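Local structure of CCMAN5 (Cellulosimicrobium cellulans, 2XSG) at residues Y316-M321 with A364-A369; F670-A673 with L677-V680; Y149-P152 with S158-V161; L209-V214 with P242-E247. The protein hydrolyses alpha-mannosidic linkages as a GH92-family mannosidase and probably uncaps phosphorylated yeast glycans to expose mannose-6-phosphate. All coordinates share one frame; numbering follows the deposited sequence.

Contact 1 (Y316-M321 with A364-A369); sequences YRMFAM and AYIDPA
M318 and I366 meet through the ends of their side chains, where the C-terminus of helix 306-318 faces the junction of helices 353-366 and 368-387. The M318 chain leaves its helix with CG anti to the backbone N (chi1 175°) and runs on extended before turning at chi3, so the thioether lies beside the isoleucine: SD is 3.8 Å from I366 CD1, and M318 CE is 4.0 Å from that same methyl. The other branch of I366 serves the aromatic neighbour. I366 CG2 comes to the edge of the F319 ring, near its plane, 3.8 Å from F319 CZ. D367 reaches this ring along the same rim, its CB in the ring plane 3.8 Å from F319 CE1, and its OD2 close to that plane at 3.5 Å from F319 CE1. Ring and carboxylate are turned 43° against each other. D367 also occupies the N-cap position of helix 368-387, where OD1 takes a weak hydrogen bond from L370 N; OD2 has a long, weak ion pair with R292. V671 of helix 665-675 packs on both M318 and I366, while W286 and T289 touch F319. Cohesion across this buried interface of the catalytic domain is therefore mainly dispersive, with the electropositive ring edge of F319 probably adding a mild attraction for the D367 carboxylate.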
loop_
_atom_site.group_PDB
_atom_site.type_symbol
_atom_site.label_atom_id
_atom_site.label_comp_id
_atom_site.label_asym_id
_atom_site.label_seq_id
_atom_site.Cartn_x
_atom_site.Cartn_y
_atom_site.Cartn_z
ATOM N N TYR A 316 3.926 -9.882 3.900
ATOM C CA TYR A 316 4.211 -8.941 4.991
ATOM C C TYR A 316 3.774 -7.507 4.610
ATOM O O TYR A 316 3.099 -6.840 5.368
ATOM C CB TYR A 316 5.690 -9.028 5.385
ATOM C CG TYR A 316 6.229 -7.877 6.210
ATOM C CD1 TYR A 316 6.095 -7.856 7.605
ATOM C CD2 TYR A 316 6.894 -6.819 5.601
ATOM C CE1 TYR A 316 6.601 -6.784 8.367
ATOM C CE2 TYR A 316 7.394 -5.754 6.347
ATOM C CZ TYR A 316 7.250 -5.742 7.727
ATOM O OH TYR A 316 7.757 -4.684 8.463
ATOM N N ARG A 317 4.139 -7.075 3.410
ATOM C CA ARG A 317 3.809 -5.737 2.917
ATOM C C ARG A 317 2.300 -5.529 2.718
ATOM O O ARG A 317 1.814 -4.400 2.807
ATOM C CB ARG A 317 4.527 -5.476 1.594
ATOM C CG ARG A 317 6.049 -5.444 1.649
ATOM C CD ARG A 317 6.535 -4.325 2.540
ATOM N NE ARG A 317 7.969 -4.117 2.409
ATOM C CZ ARG A 317 8.729 -3.471 3.292
ATOM N NH1 ARG A 317 8.201 -2.958 4.398
ATOM N NH2 ARG A 317 10.028 -3.346 3.067
ATOM N N MET A 318 1.572 -6.609 2.436
ATOM C CA MET A 318 0.114 -6.547 2.267
ATOM C C MET A 318 -0.653 -6.167 3.546
ATOM O O MET A 318 -1.742 -5.596 3.464
ATOM C CB MET A 318 -0.429 -7.859 1.684
ATOM C CG MET A 318 -1.962 -7.904 1.584
ATOM S SD MET A 318 -2.550 -9.516 0.986
ATOM C CE MET A 318 -1.141 -9.963 0.065
ATOM N N PHE A 319 -0.070 -6.465 4.707
ATOM C CA PHE A 319 -0.669 -6.133 6.005
ATOM C C PHE A 319 -0.019 -4.881 6.641
ATOM O O PHE A 319 0.562 -4.959 7.724
ATOM C CB PHE A 319 -0.568 -7.346 6.965
ATOM C CG PHE A 319 -1.461 -8.507 6.585
ATOM C CD1 PHE A 319 -2.728 -8.645 7.153
ATOM C CD2 PHE A 319 -1.038 -9.460 5.671
ATOM C CE1 PHE A 319 -3.573 -9.728 6.808
ATOM C CE2 PHE A 319 -1.864 -10.541 5.303
ATOM C CZ PHE A 319 -3.128 -10.677 5.870
ATOM N N ALA A 320 -0.108 -3.745 5.953
ATOM C CA ALA A 320 0.410 -2.471 6.470
ATOM C C ALA A 320 -0.658 -1.375 6.520
ATOM O O ALA A 320 -0.825 -0.727 7.548
ATOM C CB ALA A 320 1.580 -2.005 5.655
ATOM N N MET A 321 -1.355 -1.143 5.408
ATOM C CA MET A 321 -2.307 -0.034 5.317
ATOM C C MET A 321 -3.639 -0.535 4.762
ATOM O O MET A 321 -3.632 -1.435 3.934
ATOM C CB MET A 321 -1.762 1.077 4.413
ATOM C CG MET A 321 -0.634 1.925 5.033
ATOM S SD MET A 321 0.211 2.996 3.828
ATOM C CE MET A 321 -1.069 4.151 3.337
ATOM N N ALA A 364 -9.628 -9.536 1.004
ATOM C CA ALA A 364 -10.872 -10.298 1.236
ATOM C C ALA A 364 -10.679 -11.819 1.264
ATOM O O ALA A 364 -11.278 -12.496 2.097
ATOM C CB ALA A 364 -11.953 -9.919 0.230
ATOM N N TYR A 365 -9.841 -12.370 0.389
ATOM C CA TYR A 365 -9.693 -13.833 0.407
ATOM C C TYR A 365 -8.530 -14.363 1.258
ATOM O O TYR A 365 -8.409 -15.577 1.472
ATOM C CB TYR A 365 -9.796 -14.461 -1.000
ATOM C CG TYR A 365 -8.612 -14.322 -1.944
ATOM C CD1 TYR A 365 -7.383 -14.892 -1.644
ATOM C CD2 TYR A 365 -8.761 -13.689 -3.187
ATOM C CE1 TYR A 365 -6.311 -14.798 -2.535
ATOM C CE2 TYR A 365 -7.713 -13.603 -4.088
ATOM C CZ TYR A 365 -6.477 -14.160 -3.746
ATOM O OH TYR A 365 -5.416 -14.080 -4.627
ATOM N N ILE A 366 -7.704 -13.454 1.782
ATOM C CA ILE A 366 -6.600 -13.854 2.653
ATOM C C ILE A 366 -6.949 -13.684 4.142
ATOM O O ILE A 366 -6.651 -14.570 4.949
ATOM C CB ILE A 366 -5.272 -13.177 2.247
ATOM C CG1 ILE A 366 -4.774 -13.822 0.938
ATOM C CG2 ILE A 366 -4.194 -13.357 3.340
ATOM C CD1 ILE A 366 -3.684 -13.077 0.248
ATOM N N ASP A 367 -7.605 -12.569 4.479
ATOM C CA ASP A 367 -8.030 -12.274 5.845
ATOM C C ASP A 367 -9.408 -11.608 5.825
ATOM O O ASP A 367 -9.513 -10.377 5.924
ATOM C CB ASP A 367 -6.995 -11.387 6.543
ATOM C CG ASP A 367 -7.227 -11.273 8.044
ATOM O OD1 ASP A 367 -8.328 -11.606 8.540
ATOM O OD2 ASP A 367 -6.285 -10.843 8.732
ATOM N N PRO A 368 -10.475 -12.420 5.668
ATOM C CA PRO A 368 -11.827 -11.851 5.500
ATOM C C PRO A 368 -12.266 -10.901 6.633
ATOM O O PRO A 368 -12.872 -9.851 6.351
ATOM C CB PRO A 368 -12.725 -13.100 5.420
ATOM C CG PRO A 368 -11.823 -14.171 4.885
ATOM C CD PRO A 368 -10.479 -13.890 5.540
ATOM N N ALA A 369 -11.940 -11.252 7.886
ATOM C CA ALA A 369 -12.327 -10.451 9.066
ATOM C C ALA A 369 -11.669 -9.078 9.060
ATOM O O ALA A 369 -12.301 -8.080 9.406
ATOM C CB ALA A 369 -11.961 -11.176 10.359
#

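Contact 2 (F670-A673 with L677-V680); sequences FVAA and LFPV
A672, in the last turn of helix 665-675, and L677, which opens the short strand 677-678, approach to 5.5 Å between their CA atoms as the chain changes from helix to strand. The backbone link is a weak hydrogen bond from L677 N to A672 O, 3.1 Å long and bent to 133° at the hydrogen. Beyond the strand, P679 sits at the centre of an inverse gamma turn, spanned by a weak bond from V680 N to F678 O of 3.2 Å. Among the side chains, the A672 methyl points at the incoming strand, and A672 CB rests 3.5 Å from L677 O, whose hydrogen-bond partner is the Y365 hydroxyl. The same methyl lies obliquely to the F678 ring, with A672 CB 4.5 Å from F678 CD1. P679 CD covers one face of the F678 ring from 3.5 Å above its plane, offset toward the rim; Y596 stacks on this ring from elsewhere in the chain. L677 points its CB away from the helix segment, and its side chain packs on F687. With the weak bond from L677 N reaching back five residues to A672 O, the arrangement is a tight helix-to-strand junction that delivers 677-678 to the edge of a three-stranded antiparallel sheet within the GH92 catalytic domain.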
loop_
_atom_site.group_PDB
_atom_site.type_symbol
_atom_site.label_atom_id
_atom_site.label_comp_id
_atom_site.label_asym_id
_atom_site.label_seq_id
_atom_site.Cartn_x
_atom_site.Cartn_y
_atom_site.Cartn_z
ATOM N N PHE A 670 1.415 -9.141 -6.169
ATOM C CA PHE A 670 2.339 -10.280 -6.215
ATOM C C PHE A 670 1.745 -11.489 -5.495
ATOM O O PHE A 670 1.779 -12.608 -6.011
ATOM C CB PHE A 670 3.699 -9.934 -5.606
ATOM C CG PHE A 670 4.702 -11.056 -5.705
ATOM C CD1 PHE A 670 4.675 -12.115 -4.793
ATOM C CD2 PHE A 670 5.660 -11.062 -6.712
ATOM C CE1 PHE A 670 5.587 -13.164 -4.905
ATOM C CE2 PHE A 670 6.578 -12.118 -6.823
ATOM C CZ PHE A 670 6.547 -13.154 -5.914
ATOM N N VAL A 671 1.234 -11.272 -4.286
ATOM C CA VAL A 671 0.571 -12.353 -3.563
ATOM C C VAL A 671 -0.540 -12.972 -4.422
ATOM O O VAL A 671 -0.638 -14.193 -4.525
ATOM C CB VAL A 671 0.007 -11.848 -2.239
ATOM C CG1 VAL A 671 -1.021 -12.859 -1.652
ATOM C CG2 VAL A 671 1.152 -11.596 -1.254
ATOM N N ALA A 672 -1.377 -12.121 -5.020
ATOM C CA ALA A 672 -2.509 -12.580 -5.837
ATOM C C ALA A 672 -2.046 -13.425 -7.031
ATOM O O ALA A 672 -2.645 -14.475 -7.344
ATOM C CB ALA A 672 -3.329 -11.378 -6.317
ATOM N N ALA A 673 -0.984 -12.967 -7.692
ATOM C CA ALA A 673 -0.411 -13.702 -8.818
ATOM C C ALA A 673 0.087 -15.075 -8.359
ATOM O O ALA A 673 -0.145 -16.077 -9.046
ATOM C CB ALA A 673 0.709 -12.909 -9.457
ATOM N N LEU A 677 -5.121 -16.075 -8.315
ATOM C CA LEU A 677 -6.456 -15.501 -8.394
ATOM C C LEU A 677 -6.389 -13.987 -8.322
ATOM O O LEU A 677 -5.974 -13.416 -7.304
ATOM C CB LEU A 677 -7.355 -16.024 -7.265
ATOM C CG LEU A 677 -7.630 -17.525 -7.250
ATOM C CD1 LEU A 677 -8.310 -17.832 -5.939
ATOM C CD2 LEU A 677 -8.468 -17.982 -8.446
ATOM N N PHE A 678 -6.823 -13.342 -9.402
ATOM C CA PHE A 678 -6.685 -11.893 -9.535
ATOM C C PHE A 678 -8.034 -11.189 -9.690
ATOM O O PHE A 678 -8.912 -11.680 -10.409
ATOM C CB PHE A 678 -5.818 -11.580 -10.747
ATOM C CG PHE A 678 -5.515 -10.124 -10.900
ATOM C CD1 PHE A 678 -4.403 -9.570 -10.275
ATOM C CD2 PHE A 678 -6.333 -9.306 -11.658
ATOM C CE1 PHE A 678 -4.119 -8.214 -10.397
ATOM C CE2 PHE A 678 -6.055 -7.952 -11.779
ATOM C CZ PHE A 678 -4.940 -7.408 -11.154
ATOM N N PRO A 679 -8.205 -10.019 -9.031
ATOM C CA PRO A 679 -9.485 -9.339 -9.173
ATOM C C PRO A 679 -9.491 -8.362 -10.356
ATOM O O PRO A 679 -9.219 -7.166 -10.190
ATOM C CB PRO A 679 -9.620 -8.593 -7.838
ATOM C CG PRO A 679 -8.190 -8.229 -7.506
ATOM C CD PRO A 679 -7.328 -9.345 -8.049
ATOM N N VAL A 680 -9.811 -8.849 -11.544
ATOM C CA VAL A 680 -10.020 -7.923 -12.665
ATOM C C VAL A 680 -11.134 -6.921 -12.308
ATOM O O VAL A 680 -10.931 -5.715 -12.338
ATOM C CB VAL A 680 -10.291 -8.669 -14.011
ATOM C CG1 VAL A 680 -10.779 -7.705 -15.100
ATOM C CG2 VAL A 680 -9.015 -9.389 -14.464
#

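Contact 3 (Y149-P152 with S158-V161); sequences YAFP and SLVV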
loop_
_atom_site.group_PDB
_atom_site.type_symbol
_atom_site.label_atom_id
_atom_site.label_comp_id
_atom_site.label_asym_id
_atom_site.label_seq_id
_atom_site.Cartn_x
_atom_site.Cartn_y
_atom_site.Cartn_z
ATOM N N TYR A 149 19.103 1.012 23.775
ATOM C CA TYR A 149 20.401 1.534 23.329
ATOM C C TYR A 149 21.528 1.140 24.266
ATOM O O TYR A 149 21.370 1.181 25.494
ATOM C CB TYR A 149 20.366 3.071 23.244
ATOM C CG TYR A 149 19.398 3.592 22.227
ATOM C CD1 TYR A 149 18.159 4.087 22.617
ATOM C CD2 TYR A 149 19.717 3.588 20.867
ATOM C CE1 TYR A 149 17.256 4.569 21.679
ATOM C CE2 TYR A 149 18.815 4.059 19.924
ATOM C CZ TYR A 149 17.583 4.539 20.334
ATOM O OH TYR A 149 16.680 5.009 19.413
ATOM N N ALA A 150 22.664 0.758 23.695
ATOM C CA ALA A 150 23.893 0.561 24.478
ATOM C C ALA A 150 24.959 1.551 24.055
ATOM O O ALA A 150 25.447 1.482 22.935
ATOM C CB ALA A 150 24.416 -0.891 24.324
ATOM N N PHE A 151 25.341 2.460 24.950
ATOM C CA PHE A 151 26.348 3.494 24.648
ATOM C C PHE A 151 27.734 3.062 25.126
ATOM O O PHE A 151 27.826 2.271 26.055
ATOM C CB PHE A 151 25.978 4.800 25.354
ATOM C CG PHE A 151 24.820 5.528 24.736
ATOM C CD1 PHE A 151 23.521 5.072 24.916
ATOM C CD2 PHE A 151 25.033 6.689 23.994
ATOM C CE1 PHE A 151 22.435 5.763 24.358
ATOM C CE2 PHE A 151 23.961 7.383 23.434
ATOM C CZ PHE A 151 22.662 6.915 23.610
ATOM N N PRO A 152 28.816 3.586 24.515
ATOM C CA PRO A 152 30.131 3.135 25.014
ATOM C C PRO A 152 30.338 3.500 26.489
ATOM O O PRO A 152 29.866 4.540 26.956
ATOM C CB PRO A 152 31.130 3.884 24.118
ATOM C CG PRO A 152 30.345 4.194 22.847
ATOM C CD PRO A 152 28.939 4.454 23.323
ATOM N N SER A 158 22.516 10.387 25.696
ATOM C CA SER A 158 21.449 11.347 25.505
ATOM C C SER A 158 20.562 10.913 24.334
ATOM O O SER A 158 21.027 10.273 23.383
ATOM C CB SER A 158 22.048 12.735 25.283
ATOM O OG SER A 158 21.059 13.635 24.853
ATOM N N LEU A 159 19.284 11.242 24.422
ATOM C CA LEU A 159 18.380 11.021 23.314
ATOM C C LEU A 159 17.732 12.350 23.002
ATOM O O LEU A 159 17.173 12.987 23.893
ATOM C CB LEU A 159 17.303 9.985 23.679
ATOM C CG LEU A 159 17.748 8.554 23.994
ATOM C CD1 LEU A 159 16.560 7.680 24.339
ATOM C CD2 LEU A 159 18.486 7.939 22.809
ATOM N N VAL A 160 17.844 12.773 21.752
ATOM C CA VAL A 160 17.169 13.964 21.276
ATOM C C VAL A 160 15.813 13.496 20.769
ATOM O O VAL A 160 15.747 12.513 20.009
ATOM C CB VAL A 160 17.949 14.621 20.128
ATOM C CG1 VAL A 160 17.127 15.715 19.464
ATOM C CG2 VAL A 160 19.279 15.179 20.638
ATOM N N VAL A 161 14.751 14.174 21.196
ATOM C CA VAL A 161 13.419 13.899 20.679
ATOM C C VAL A 161 13.053 15.121 19.828
ATOM O O VAL A 161 12.718 16.161 20.364
ATOM C CB VAL A 161 12.394 13.639 21.826
ATOM C CG1 VAL A 161 11.009 13.315 21.280
ATOM C CG2 VAL A 161 12.882 12.528 22.771
#
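One methyl of L159 lies over the face of the Y149 ring and at the edge of the F151 ring. L159 CD2 stands 4.2 Å from the centroid of Y149, 28° off the ring normal, a CH-pi contact displaced toward one side: its nearest ring atom is Y149 CE1 at 3.8 Å. F151 offers the same methyl its rim instead, with F151 CZ 4.4 Å from L159 CD2 and the methyl near the ring plane. Both aromatic residues place CG beside the backbone N (chi1 -64° for Y149, -74° for F151), which sends the two rings across to strand 158-162. F151 also reaches the backbone of segment 158-161, where its CZ lies 3.7 Å from S158 O at an oblique angle. P83 of the adjoining strand 80-84 touches Y149, F151 and L159 alike. Polar ends are engaged elsewhere: the Y149 hydroxyl hydrogen-bonds to H147 ND1, and S158 OG to L238 O. Strand 144-150 belongs to the ten-stranded sheet of the N-terminal domain and strand 158-162 to its five-stranded one. With no hydrogen bond across the contact, the end of strand 144-150, with F151 just past it, meets strand 158-162 by dispersion and CH-pi attraction.

Contact 4 (L209-V214 with P242-E247); sequences LQPATV and PADAGE
Q210 lies against D244 and E247, the first and last residues of a type I beta turn in the loop between strands 235-240 and 248-255. Segment 209-214 likewise passes from strand 198-208 to strand 212-217, so the contact joins two connections that each cross between the ten-stranded and five-stranded antiparallel sheets of the N-terminal domain. Backbone hydrogen bonds shape the loop from within: A245 N donates to P242 O at 3.2 Å, and E247 N to D244 O at 2.9 Å, the latter closing the turn. Around the pair, L209 is hydrogen-bonded through its backbone to G249 and T213 to T239, while the A243 amide is bound by the D241 carboxylate. Van der Waals contact dominates across the gap. The aliphatic part of Q210 passes obliquely over the D244 carboxylate, with Q210 CG 3.8 Å from D244 CG and Q210 CB 3.8 Å from D244 OD2. The glutamine chain bends at chi2 (75°), which folds its amide back toward the turn; amide and carboxylate planes end up 59° apart. At the far end of this side chain, Q210 CD lies 3.2 Å from E247 O, the backbone carbonyl oxygen of the turn's last residue. This is a surface contact. Beside it, the P211 side chain crosses that of D244 at about a right angle, bringing P211 CD 4.0 Å from D244 OD2.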
loop_
_atom_site.group_PDB
_atom_site.type_symbol
_atom_site.label_atom_id
_atom_site.label_comp_id
_atom_site.label_asym_id
_atom_site.label_seq_id
_atom_site.Cartn_x
_atom_site.Cartn_y
_atom_site.Cartn_z
ATOM N N LEU A 209 13.062 4.600 30.709
ATOM C CA LEU A 209 13.040 3.541 31.696
ATOM C C LEU A 209 14.164 3.725 32.722
ATOM O O LEU A 209 14.232 2.985 33.707
ATOM C CB LEU A 209 13.122 2.162 31.014
ATOM C CG LEU A 209 12.010 1.876 29.999
ATOM C CD1 LEU A 209 12.289 0.577 29.261
ATOM C CD2 LEU A 209 10.630 1.823 30.674
ATOM N N GLN A 210 15.030 4.708 32.478
ATOM C CA GLN A 210 16.107 5.099 33.404
ATOM C C GLN A 210 15.958 6.567 33.761
ATOM O O GLN A 210 15.251 7.296 33.045
ATOM C CB GLN A 210 17.493 4.832 32.788
ATOM C CG GLN A 210 17.840 3.353 32.684
ATOM C CD GLN A 210 17.100 2.660 31.550
ATOM O OE1 GLN A 210 16.749 1.480 31.643
ATOM N NE2 GLN A 210 16.857 3.393 30.471
ATOM N N PRO A 211 16.552 7.005 34.900
ATOM C CA PRO A 211 16.414 8.411 35.278
ATOM C C PRO A 211 17.095 9.322 34.257
ATOM O O PRO A 211 18.142 8.968 33.681
ATOM C CB PRO A 211 17.134 8.497 36.634
ATOM C CG PRO A 211 17.103 7.110 37.178
ATOM C CD PRO A 211 17.149 6.194 35.987
ATOM N N ALA A 212 16.489 10.480 34.028
ATOM C CA ALA A 212 17.000 11.418 33.036
ATOM C C ALA A 212 16.663 12.834 33.462
ATOM O O ALA A 212 15.709 13.041 34.206
ATOM C CB ALA A 212 16.401 11.112 31.649
ATOM N N THR A 213 17.470 13.801 33.025
ATOM C CA THR A 213 17.093 15.201 33.125
ATOM C C THR A 213 16.746 15.655 31.710
ATOM O O THR A 213 17.022 14.953 30.741
ATOM C CB THR A 213 18.203 16.105 33.728
ATOM O OG1 THR A 213 19.405 15.972 32.959
ATOM C CG2 THR A 213 18.463 15.761 35.220
ATOM N N VAL A 214 16.154 16.829 31.582
ATOM C CA VAL A 214 15.574 17.200 30.294
ATOM C C VAL A 214 15.538 18.714 30.056
ATOM O O VAL A 214 15.349 19.512 30.984
ATOM C CB VAL A 214 14.170 16.524 30.128
ATOM C CG1 VAL A 214 13.276 16.868 31.296
ATOM C CG2 VAL A 214 13.514 16.838 28.765
ATOM N N PRO A 242 25.994 8.469 33.159
ATOM C CA PRO A 242 26.979 7.558 32.567
ATOM C C PRO A 242 26.894 6.133 33.116
ATOM O O PRO A 242 27.238 5.202 32.411
ATOM C CB PRO A 242 28.320 8.191 32.957
ATOM C CG PRO A 242 28.011 9.648 33.024
ATOM C CD PRO A 242 26.638 9.708 33.640
ATOM N N ALA A 243 26.426 5.962 34.349
ATOM C CA ALA A 243 26.282 4.611 34.907
ATOM C C ALA A 243 25.241 3.750 34.156
ATOM O O ALA A 243 25.285 2.519 34.200
ATOM C CB ALA A 243 25.955 4.680 36.392
ATOM N N ASP A 244 24.329 4.399 33.438
ATOM C CA ASP A 244 23.295 3.679 32.690
ATOM C C ASP A 244 23.630 3.456 31.220
ATOM O O ASP A 244 22.796 2.966 30.461
ATOM C CB ASP A 244 21.970 4.423 32.790
ATOM C CG ASP A 244 21.274 4.171 34.090
ATOM O OD1 ASP A 244 21.225 2.999 34.522
ATOM O OD2 ASP A 244 20.771 5.143 34.678
ATOM N N ALA A 245 24.852 3.812 30.830
ATOM C CA ALA A 245 25.279 3.735 29.439
ATOM C C ALA A 245 25.053 2.365 28.793
ATOM O O ALA A 245 24.717 2.298 27.607
ATOM C CB ALA A 245 26.738 4.156 29.312
ATOM N N GLY A 246 25.217 1.291 29.575
ATOM C CA GLY A 246 24.951 -0.086 29.129
ATOM C C GLY A 246 23.512 -0.387 28.686
ATOM O O GLY A 246 23.288 -1.314 27.899
ATOM N N GLU A 247 22.533 0.380 29.183
ATOM C CA GLU A 247 21.119 0.156 28.828
ATOM C C GLU A 247 20.242 1.396 29.000
ATOM O O GLU A 247 19.870 1.769 30.115
ATOM C CB GLU A 247 20.539 -1.014 29.624
ATOM C CG GLU A 247 19.237 -1.563 29.076
ATOM C CD GLU A 247 18.756 -2.731 29.897
ATOM O OE1 GLU A 247 17.880 -2.537 30.748
ATOM O OE2 GLU A 247 19.280 -3.842 29.719
#

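The four contacts form two pairs. Contacts 1 and 2, with centres 13 Å apart in the interior of the catalytic region, touch directly: Y365 OH lies 2.8 Å from L677 O, a probable hydrogen bond, and V671 of segment 670-673 bridges to contact 1. Contacts 3 and 4 sit 9 Å apart between centres in the N-terminal domain, where F151 N is 2.7 Å from A245 O, another probable hydrogen bond. Between the pairs there is no touch; the nearest atoms of contacts 1 and 3 are about 17 Å apart. In contact 2 the F678 side chain lies about 14 Å from the calcium ion bound by N588, E589 and D662.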